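Local atomic coordinates of D-alanyl transferase DltD (Enterococcus faecalis, PDB entry 6O93), a protein that probably transfers D-alanine to lipoteichoic acid at the cell surface of a Gram-positive bacterium, as a membrane-linked member of the DltD family. Residues 13-18 with 202-207; 157-162 with 178-183; 240-245 with 299-304. All coordinates share one frame; numbering follows the deposited sequence.

Interaction 1. Residues 13-18 with 202-207; sequences LKEAST and SREPIV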
loop_
_atom_site.group_PDB
_atom_site.type_symbol
_atom_site.label_atom_id
_atom_site.label_comp_id
_atom_site.label_asym_id
_atom_site.label_seq_id
_atom_site.Cartn_x
_atom_site.Cartn_y
_atom_site.Cartn_z
ATOM N N LEU A 13 15.595 12.696 -0.631
ATOM C CA LEU A 13 14.177 12.424 -0.844
ATOM C C LEU A 13 13.938 11.812 -2.218
ATOM O O LEU A 13 13.149 10.869 -2.359
ATOM C CB LEU A 13 13.362 13.708 -0.678
ATOM C CG LEU A 13 13.504 14.440 0.660
ATOM C CD1 LEU A 13 12.602 15.663 0.701
ATOM C CD2 LEU A 13 13.204 13.517 1.832
ATOM N N LYS A 14 14.614 12.329 -3.247
ATOM C CA LYS A 14 14.461 11.770 -4.586
ATOM C C LYS A 14 14.923 10.319 -4.633
ATOM O O LYS A 14 14.244 9.461 -5.211
ATOM C CB LYS A 14 15.239 12.611 -5.597
ATOM C CG LYS A 14 15.208 12.056 -7.014
ATOM C CD LYS A 14 15.870 13.001 -8.001
ATOM C CE LYS A 14 15.753 12.476 -9.422
ATOM N NZ LYS A 14 16.292 13.436 -10.421
ATOM N N GLU A 15 16.075 10.024 -4.027
ATOM C CA GLU A 15 16.602 8.664 -4.049
ATOM C C GLU A 15 15.708 7.709 -3.269
ATOM O O GLU A 15 15.509 6.560 -3.681
ATOM C CB GLU A 15 18.021 8.647 -3.485
ATOM C CG GLU A 15 19.029 9.362 -4.365
ATOM C CD GLU A 15 19.376 8.569 -5.604
ATOM O OE1 GLU A 15 19.540 7.335 -5.492
ATOM O OE2 GLU A 15 19.480 9.174 -6.692
ATOM N N ALA A 16 15.162 8.163 -2.141
ATOM C CA ALA A 16 14.324 7.307 -1.309
ATOM C C ALA A 16 12.934 7.087 -1.893
ATOM O O ALA A 16 12.280 6.098 -1.542
ATOM C CB ALA A 16 14.195 7.908 0.091
ATOM N N SER A 17 12.473 7.975 -2.779
ATOM C CA SER A 17 11.098 7.900 -3.260
ATOM C C SER A 17 10.825 6.599 -4.005
ATOM O O SER A 17 9.686 6.119 -4.006
ATOM C CB SER A 17 10.791 9.099 -4.160
ATOM O OG SER A 17 11.512 9.026 -5.377
ATOM N N THR A 18 11.844 6.017 -4.638
ATOM C CA THR A 18 11.690 4.783 -5.400
ATOM C C THR A 18 12.371 3.594 -4.738
ATOM O O THR A 18 12.428 2.513 -5.336
ATOM C CB THR A 18 12.245 4.961 -6.813
ATOM O OG1 THR A 18 13.658 5.188 -6.743
ATOM C CG2 THR A 18 11.572 6.136 -7.516
ATOM N N SER A 202 18.092 2.925 -3.957
ATOM C CA SER A 202 17.238 3.669 -4.866
ATOM C C SER A 202 17.133 2.958 -6.210
ATOM O O SER A 202 18.085 2.334 -6.686
ATOM C CB SER A 202 17.786 5.081 -5.065
ATOM O OG SER A 202 17.023 5.795 -6.019
ATOM N N ARG A 203 15.953 3.054 -6.819
ATOM C CA ARG A 203 15.742 2.563 -8.173
ATOM C C ARG A 203 15.943 3.651 -9.218
ATOM O O ARG A 203 15.553 3.465 -10.376
ATOM C CB ARG A 203 14.341 1.956 -8.304
ATOM C CG ARG A 203 14.190 0.614 -7.603
ATOM C CD ARG A 203 12.773 0.063 -7.710
ATOM N NE ARG A 203 12.666 -1.270 -7.118
ATOM C CZ ARG A 203 12.568 -1.507 -5.813
ATOM N NH1 ARG A 203 12.563 -0.504 -4.945
ATOM N NH2 ARG A 203 12.476 -2.754 -5.370
ATOM N N GLU A 204 16.547 4.777 -8.835
ATOM C CA GLU A 204 16.815 5.836 -9.802
ATOM C C GLU A 204 17.637 5.351 -10.990
ATOM O O GLU A 204 17.371 5.809 -12.116
ATOM C CB GLU A 204 17.512 7.008 -9.097
ATOM C CG GLU A 204 17.647 8.261 -9.952
ATOM C CD GLU A 204 16.304 8.854 -10.348
ATOM O OE1 GLU A 204 15.269 8.432 -9.785
ATOM O OE2 GLU A 204 16.283 9.741 -11.228
ATOM N N PRO A 205 18.622 4.460 -10.833
ATOM C CA PRO A 205 19.313 3.940 -12.026
ATOM C C PRO A 205 18.381 3.206 -12.976
ATOM O O PRO A 205 18.544 3.300 -14.198
ATOM C CB PRO A 205 20.383 3.008 -11.437
ATOM C CG PRO A 205 20.572 3.474 -10.030
ATOM C CD PRO A 205 19.229 3.961 -9.586
ATOM N N ILE A 206 17.405 2.469 -12.443
ATOM C CA ILE A 206 16.431 1.803 -13.302
ATOM C C ILE A 206 15.544 2.832 -13.990
ATOM O O ILE A 206 15.198 2.688 -15.170
ATOM C CB ILE A 206 15.604 0.793 -12.485
ATOM C CG1 ILE A 206 16.523 -0.278 -11.887
ATOM C CG2 ILE A 206 14.527 0.154 -13.358
ATOM C CD1 ILE A 206 15.828 -1.245 -10.949
ATOM N N VAL A 207 15.164 3.887 -13.267
ATOM C CA VAL A 207 14.347 4.947 -13.852
ATOM C C VAL A 207 15.048 5.549 -15.063
ATOM O O VAL A 207 14.458 5.691 -16.140
ATOM C CB VAL A 207 14.033 6.022 -12.794
ATOM C CG1 VAL A 207 13.364 7.230 -13.439
ATOM C CG2 VAL A 207 13.154 5.444 -11.692
HETATM O O HOH W 1 14.789 7.435 -7.031
#
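S202 gives its hydroxyl proton to the carbonyl oxygen of E15, with OG 2.9 Å from O and in the carbonyl plane, on a lone pair. Next to it T18 works through both its side chain and its backbone. Its OG1 accepts from the backbone N of R203 at 3.1 Å, a rather bent bond, while its O takes a straighter one from R203 NH1 at 3.0 Å. That oxygen lies at the edge of the guanidinium, almost exactly in its plane, and the arginine reaches it because the chain runs extended from CG to NE past the carbonyl. At the centre four polar atoms surround a water, which can give its two protons to only two of K14 O, S202 OG and E204 OE1 at a time; its short separation from the fourth, T18 OG1, is doubtful. The contact joins the C-terminal part of helix 10-17 to the start of helix 204-211: R203 occupies the N-cap position, and the OG of S202, anti to the backbone N (chi1 176°), accepts from E204 N at 3.0 Å to close an ST turn. Small hydroxyl residues suit this junction, since each can donate and accept close to the main chain. Farther out, the extended K14 chain crosses E204 at about a right angle, its CE 3.3 Å from OE2, and the ion pair of NZ with that oxygen is long. K14 also has a long, weak pairing with E62 of helix 57-63, the helix against which T18, E204 and V207 pack. S17 OG donates to K14 O, the same carbonyl that faces the water.

Interaction 2. Residues 157-162 with 178-183; sequences DKVLME and RDYFIM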
loop_
_atom_site.group_PDB
_atom_site.type_symbol
_atom_site.label_atom_id
_atom_site.label_comp_id
_atom_site.label_asym_id
_atom_site.label_seq_id
_atom_site.Cartn_x
_atom_site.Cartn_y
_atom_site.Cartn_z
ATOM N N ASP A 157 5.686 -7.059 24.356
ATOM C CA ASP A 157 5.902 -5.725 24.911
ATOM C C ASP A 157 4.849 -5.513 25.995
ATOM O O ASP A 157 3.704 -5.159 25.703
ATOM C CB ASP A 157 5.811 -4.676 23.805
ATOM C CG ASP A 157 6.201 -3.289 24.273
ATOM O OD1 ASP A 157 6.090 -3.005 25.483
ATOM O OD2 ASP A 157 6.613 -2.478 23.417
ATOM N N LYS A 158 5.242 -5.731 27.251
ATOM C CA LYS A 158 4.273 -5.773 28.342
ATOM C C LYS A 158 3.666 -4.401 28.611
ATOM O O LYS A 158 2.449 -4.277 28.784
ATOM C CB LYS A 158 4.934 -6.326 29.604
ATOM C CG LYS A 158 5.496 -7.735 29.442
ATOM C CD LYS A 158 4.419 -8.735 29.035
ATOM C CE LYS A 158 4.968 -10.153 28.974
ATOM N NZ LYS A 158 3.899 -11.156 28.695
ATOM N N VAL A 159 4.497 -3.357 28.671
ATOM C CA VAL A 159 3.967 -2.016 28.900
ATOM C C VAL A 159 3.012 -1.632 27.778
ATOM O O VAL A 159 1.940 -1.063 28.018
ATOM C CB VAL A 159 5.114 -0.998 29.042
ATOM C CG1 VAL A 159 4.561 0.420 29.132
ATOM C CG2 VAL A 159 5.956 -1.320 30.266
ATOM N N LEU A 160 3.383 -1.946 26.535
ATOM C CA LEU A 160 2.491 -1.697 25.410
ATOM C C LEU A 160 1.180 -2.455 25.578
ATOM O O LEU A 160 0.094 -1.881 25.435
ATOM C CB LEU A 160 3.184 -2.091 24.105
ATOM C CG LEU A 160 2.393 -1.877 22.811
ATOM C CD1 LEU A 160 1.891 -0.452 22.714
ATOM C CD2 LEU A 160 3.252 -2.220 21.608
ATOM N N MET A 161 1.264 -3.750 25.895
ATOM C CA MET A 161 0.054 -4.547 26.075
ATOM C C MET A 161 -0.828 -3.965 27.170
ATOM O O MET A 161 -2.056 -3.916 27.031
ATOM C CB MET A 161 0.424 -5.995 26.401
ATOM C CG MET A 161 0.937 -6.783 25.205
ATOM S SD MET A 161 -0.340 -7.070 23.963
ATOM C CE MET A 161 -1.366 -8.277 24.800
ATOM N N GLU A 162 -0.220 -3.519 28.270
ATOM C CA GLU A 162 -0.996 -2.917 29.347
ATOM C C GLU A 162 -1.651 -1.620 28.890
ATOM O O GLU A 162 -2.803 -1.339 29.243
ATOM C CB GLU A 162 -0.096 -2.681 30.559
ATOM C CG GLU A 162 0.383 -3.972 31.204
ATOM C CD GLU A 162 1.409 -3.753 32.300
ATOM O OE1 GLU A 162 2.118 -2.722 32.275
ATOM O OE2 GLU A 162 1.505 -4.624 33.190
ATOM N N ARG A 178 2.599 6.768 29.199
ATOM C CA ARG A 178 3.053 7.796 28.269
ATOM C C ARG A 178 4.512 8.156 28.519
ATOM O O ARG A 178 5.298 8.280 27.573
ATOM C CB ARG A 178 2.165 9.036 28.388
ATOM C CG ARG A 178 2.586 10.184 27.486
ATOM C CD ARG A 178 1.599 11.338 27.537
ATOM N NE ARG A 178 1.998 12.433 26.655
ATOM C CZ ARG A 178 2.817 13.425 27.001
ATOM N NH1 ARG A 178 3.117 14.370 26.120
ATOM N NH2 ARG A 178 3.339 13.477 28.221
ATOM N N ASP A 179 4.891 8.336 29.788
ATOM C CA ASP A 179 6.282 8.636 30.109
ATOM C C ASP A 179 7.214 7.557 29.571
ATOM O O ASP A 179 8.300 7.859 29.062
ATOM C CB ASP A 179 6.460 8.779 31.621
ATOM C CG ASP A 179 5.729 9.982 32.192
ATOM O OD1 ASP A 179 5.279 10.847 31.411
ATOM O OD2 ASP A 179 5.605 10.061 33.430
ATOM N N TYR A 180 6.807 6.290 29.679
ATOM C CA TYR A 180 7.639 5.196 29.186
ATOM C C TYR A 180 7.870 5.317 27.685
ATOM O O TYR A 180 9.004 5.199 27.207
ATOM C CB TYR A 180 6.992 3.853 29.525
ATOM C CG TYR A 180 7.661 2.676 28.858
ATOM C CD1 TYR A 180 8.798 2.101 29.403
ATOM C CD2 TYR A 180 7.158 2.144 27.680
ATOM C CE1 TYR A 180 9.416 1.027 28.798
ATOM C CE2 TYR A 180 7.769 1.067 27.063
ATOM C CZ TYR A 180 8.897 0.513 27.627
ATOM O OH TYR A 180 9.514 -0.559 27.022
ATOM N N PHE A 181 6.799 5.545 26.920
ATOM C CA PHE A 181 6.949 5.700 25.477
ATOM C C PHE A 181 7.846 6.885 25.148
ATOM O O PHE A 181 8.673 6.811 24.231
ATOM C CB PHE A 181 5.576 5.860 24.823
ATOM C CG PHE A 181 4.652 4.701 25.068
ATOM C CD1 PHE A 181 5.080 3.401 24.850
ATOM C CD2 PHE A 181 3.365 4.908 25.533
ATOM C CE1 PHE A 181 4.238 2.330 25.082
ATOM C CE2 PHE A 181 2.518 3.839 25.769
ATOM C CZ PHE A 181 2.956 2.549 25.543
ATOM N N ILE A 182 7.710 7.982 25.897
ATOM C CA ILE A 182 8.525 9.167 25.641
ATOM C C ILE A 182 9.997 8.862 25.885
ATOM O O ILE A 182 10.871 9.294 25.121
ATOM C CB ILE A 182 8.031 10.345 26.502
ATOM C CG1 ILE A 182 6.657 10.805 26.007
ATOM C CG2 ILE A 182 9.033 11.495 26.473
ATOM C CD1 ILE A 182 5.972 11.806 26.914
ATOM N N MET A 183 10.296 8.109 26.945
ATOM C CA MET A 183 11.675 7.708 27.208
ATOM C C MET A 183 12.252 6.924 26.038
ATOM O O MET A 183 13.380 7.177 25.600
ATOM C CB MET A 183 11.750 6.866 28.480
ATOM C CG MET A 183 11.531 7.631 29.759
ATOM S SD MET A 183 11.798 6.570 31.185
ATOM C CE MET A 183 11.205 7.636 32.497
#
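D157 OD1 accepts the backbone N-H of L160 at 3.1 Å, a nearly straight bond that meets the oxygen from above the carboxylate plane. This caps the first turn of helix 158-168, and aspartate suits the N-cap because its short side chain can fold back onto an amide that has no carbonyl partner within the helix. The other oxygen, OD2, is hydrogen-bonded to the hydroxyl of Y128, and beside the cap a glycerol, probably from the crystallisation liquor, takes the V159 N-H. Across to helix 175-195 the contact is apolar. V159 lies over one face of the Y180 ring, with CB 4.2 Å from the centroid in a CH-pi contact, offset toward the rim. Its CG1 methyl, anti to the backbone N (chi1 174°), comes down to 3.4 Å from CD2 of Y180. A branched valine can cover a ring face with two carbons while staying close to its own helix. Deeper in, the F181 ring extends toward helix 158-168 until CZ is 4.3 Å from CD1 of L160. F181 also meets the ring of Y128 and, together with L160, touches L131, so helix 124-132 closes the buried side of the interface. The short helical segments approach to 10.7 Å at an angle of 139°, a gap large side chains bridge. Two helices packed in roughly opposed directions, one begun by an aspartate N-cap, form part of the all-helical region between strands 98-102 and 289-294.

Interaction 3. Residues 240-245 with 299-304; sequences FEISNG and KRWSDY. With PO4 (phosphate ion), chain G.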
loop_
_atom_site.group_PDB
_atom_site.type_symbol
_atom_site.label_atom_id
_atom_site.label_comp_id
_atom_site.label_asym_id
_atom_site.label_seq_id
_atom_site.Cartn_x
_atom_site.Cartn_y
_atom_site.Cartn_z
ATOM N N PHE A 240 1.396 -18.092 -20.090
ATOM C CA PHE A 240 0.525 -17.375 -19.169
ATOM C C PHE A 240 0.775 -15.873 -19.166
ATOM O O PHE A 240 0.217 -15.166 -18.322
ATOM C CB PHE A 240 0.691 -17.932 -17.753
ATOM C CG PHE A 240 0.413 -19.404 -17.649
ATOM C CD1 PHE A 240 -0.887 -19.872 -17.569
ATOM C CD2 PHE A 240 1.452 -20.320 -17.634
ATOM C CE1 PHE A 240 -1.147 -21.227 -17.476
ATOM C CE2 PHE A 240 1.198 -21.675 -17.541
ATOM C CZ PHE A 240 -0.102 -22.129 -17.461
ATOM N N GLU A 241 1.591 -15.370 -20.092
ATOM C CA GLU A 241 1.946 -13.950 -20.138
ATOM C C GLU A 241 2.572 -13.495 -18.820
ATOM O O GLU A 241 2.318 -12.389 -18.341
ATOM C CB GLU A 241 0.734 -13.082 -20.486
ATOM C CG GLU A 241 0.263 -13.221 -21.928
ATOM C CD GLU A 241 -0.730 -12.143 -22.328
ATOM O OE1 GLU A 241 -0.948 -11.204 -21.532
ATOM O OE2 GLU A 241 -1.290 -12.232 -23.442
ATOM N N ILE A 242 3.400 -14.358 -18.233
ATOM C CA ILE A 242 4.121 -14.056 -17.000
ATOM C C ILE A 242 5.567 -13.739 -17.347
ATOM O O ILE A 242 6.143 -14.335 -18.267
ATOM C CB ILE A 242 4.032 -15.229 -16.005
ATOM C CG1 ILE A 242 2.582 -15.429 -15.552
ATOM C CG2 ILE A 242 4.943 -14.984 -14.807
ATOM C CD1 ILE A 242 2.349 -16.711 -14.772
ATOM N N SER A 243 6.159 -12.796 -16.614
ATOM C CA SER A 243 7.551 -12.432 -16.848
ATOM C C SER A 243 8.442 -13.665 -16.769
ATOM O O SER A 243 8.233 -14.553 -15.938
ATOM C CB SER A 243 8.005 -11.384 -15.830
ATOM O OG SER A 243 7.297 -10.170 -16.001
ATOM N N ASN A 244 9.448 -13.712 -17.646
ATOM C CA ASN A 244 10.287 -14.902 -17.763
ATOM C C ASN A 244 10.929 -15.264 -16.431
ATOM O O ASN A 244 10.856 -16.417 -15.989
ATOM C CB ASN A 244 11.360 -14.680 -18.831
ATOM C CG ASN A 244 10.784 -14.603 -20.230
ATOM O OD1 ASN A 244 9.691 -15.104 -20.492
ATOM N ND2 ASN A 244 11.522 -13.978 -21.140
ATOM N N GLY A 245 11.570 -14.294 -15.777
ATOM C CA GLY A 245 12.233 -14.577 -14.513
ATOM C C GLY A 245 11.270 -15.077 -13.453
ATOM O O GLY A 245 11.522 -16.087 -12.793
ATOM N N LYS A 299 -6.264 -13.297 -16.403
ATOM C CA LYS A 299 -7.233 -14.331 -16.756
ATOM C C LYS A 299 -6.538 -15.639 -17.118
ATOM O O LYS A 299 -6.967 -16.716 -16.692
ATOM C CB LYS A 299 -8.108 -13.850 -17.915
ATOM C CG LYS A 299 -9.268 -14.782 -18.270
ATOM C CD LYS A 299 -10.339 -14.785 -17.187
ATOM C CE LYS A 299 -11.498 -15.706 -17.547
ATOM N NZ LYS A 299 -12.510 -15.777 -16.452
ATOM N N ARG A 300 -5.460 -15.563 -17.903
ATOM C CA ARG A 300 -4.769 -16.777 -18.326
ATOM C C ARG A 300 -4.254 -17.573 -17.134
ATOM O O ARG A 300 -4.184 -18.806 -17.195
ATOM C CB ARG A 300 -3.618 -16.421 -19.268
ATOM C CG ARG A 300 -4.064 -15.704 -20.536
ATOM C CD ARG A 300 -2.914 -15.501 -21.513
ATOM N NE ARG A 300 -3.370 -14.900 -22.766
ATOM C CZ ARG A 300 -2.640 -14.823 -23.875
ATOM N NH1 ARG A 300 -1.406 -15.313 -23.902
ATOM N NH2 ARG A 300 -3.143 -14.258 -24.965
ATOM N N TRP A 301 -3.897 -16.895 -16.044
ATOM C CA TRP A 301 -3.404 -17.598 -14.866
ATOM C C TRP A 301 -4.551 -18.120 -14.008
ATOM O O TRP A 301 -4.504 -19.261 -13.537
ATOM C CB TRP A 301 -2.496 -16.678 -14.049
ATOM C CG TRP A 301 -1.896 -17.345 -12.858
ATOM C CD1 TRP A 301 -2.070 -17.002 -11.549
ATOM C CD2 TRP A 301 -1.030 -18.486 -12.862
ATOM N NE1 TRP A 301 -1.362 -17.854 -10.738
ATOM C CE2 TRP A 301 -0.714 -18.776 -11.520
ATOM C CE3 TRP A 301 -0.489 -19.290 -13.872
ATOM C CZ2 TRP A 301 0.119 -19.833 -11.160
ATOM C CZ3 TRP A 301 0.338 -20.338 -13.513
ATOM C CH2 TRP A 301 0.632 -20.602 -12.168
ATOM N N SER A 302 -5.589 -17.306 -13.799
ATOM C CA SER A 302 -6.724 -17.754 -12.998
ATOM C C SER A 302 -7.432 -18.938 -13.645
ATOM O O SER A 302 -7.963 -19.804 -12.939
ATOM C CB SER A 302 -7.701 -16.598 -12.778
ATOM O OG SER A 302 -8.133 -16.044 -14.009
ATOM N N ASP A 303 -7.454 -18.998 -14.980
ATOM C CA ASP A 303 -8.012 -20.167 -15.651
ATOM C C ASP A 303 -7.254 -21.433 -15.274
ATOM O O ASP A 303 -7.844 -22.518 -15.217
ATOM C CB ASP A 303 -7.982 -19.975 -17.170
ATOM C CG ASP A 303 -9.010 -18.970 -17.658
ATOM O OD1 ASP A 303 -10.019 -18.753 -16.956
ATOM O OD2 ASP A 303 -8.811 -18.405 -18.755
ATOM N N TYR A 304 -5.952 -21.315 -15.012
ATOM C CA TYR A 304 -5.139 -22.480 -14.689
ATOM C C TYR A 304 -5.235 -22.842 -13.211
ATOM O O TYR A 304 -5.310 -24.027 -12.865
ATOM C CB TYR A 304 -3.685 -22.220 -15.081
ATOM C CG TYR A 304 -2.758 -23.385 -14.824
ATOM C CD1 TYR A 304 -2.735 -24.479 -15.677
ATOM C CD2 TYR A 304 -1.901 -23.388 -13.731
ATOM C CE1 TYR A 304 -1.890 -25.544 -15.449
ATOM C CE2 TYR A 304 -1.052 -24.450 -13.494
ATOM C CZ TYR A 304 -1.050 -25.525 -14.358
ATOM O OH TYR A 304 -0.208 -26.586 -14.130
HETATM P P PO4 G . -0.079 -16.655 -7.245
HETATM O O1 PO4 G . -0.481 -16.391 -5.812
HETATM O O2 PO4 G . 1.009 -15.686 -7.647
HETATM O O3 PO4 G . -1.280 -16.473 -8.141
HETATM O O4 PO4 G . 0.437 -18.069 -7.377
#
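F240 meets two aromatic residues of helix 299-305, each in a different way. W301 turns its edge to the F240 face in a T-shaped pair: the centroid of the indole six-membered ring is 5.2 Å from that of the phenylalanine, and the planes stand at 89°. Toward Y304 the roles change, for F240 now presents its edge to the tyrosine face, with the planes 60° apart and CZ of F240 offset toward the rim of that ring. F240 CE1 also touches the CB of Y304 at 3.6 Å, and the R300 carbonyl oxygen faces the ring edge in plane, 3.5 Å from CD1, where the slightly positive ring hydrogens suit it. A purely apolar ring fits this buried place, while the Y304 hydroxyl finds its partner in L255 O. I242 adds an aliphatic contact, its CD1 3.9 Å from W301 CE3. On the other flank E241 brings one carboxylate oxygen, OE2, over the centre of the R300 guanidinium, the two planes being inclined. OE2 is 3.1 Å from NH1 yet well out of the guanidinium plane, so charge attraction holds the pair without an N-H pointing at the oxygen. E241 OE1 accepts from Y342 N. With CG anti to the backbone N (chi1 -177°), W301 directs NE1 away from the cluster to donate to O3 of a phosphate ion at 2.9 Å. The ion, probably from the crystallisation liquor, is also hydrogen-bonded to T347 OG1. I242 touches residues resembling a Ser-His-Asp triad, consistent with an aromatic cluster flanking the active site of an SGNH-hydrolase-like fold.

The three contacts are separate regions of one chain. Interaction 2 comes between the two halves of interaction 1 in sequence, and helix 175-195 of interaction 2 is followed directly by helix 204-211 of interaction 1; interaction 3 begins only afterwards. In space interactions 1 and 2 have centres about 36 Å apart, interactions 1 and 3 about 29 Å, and interactions 2 and 3, on opposite sides of the chain's centre, about 48 Å. None touches another. R203 of interaction 1 and W301 of interaction 3 each have a side chain about 13 Å from the bound sodium ion, so both contacts probably border the active-site region, whereas interaction 2 packs peripheral helices.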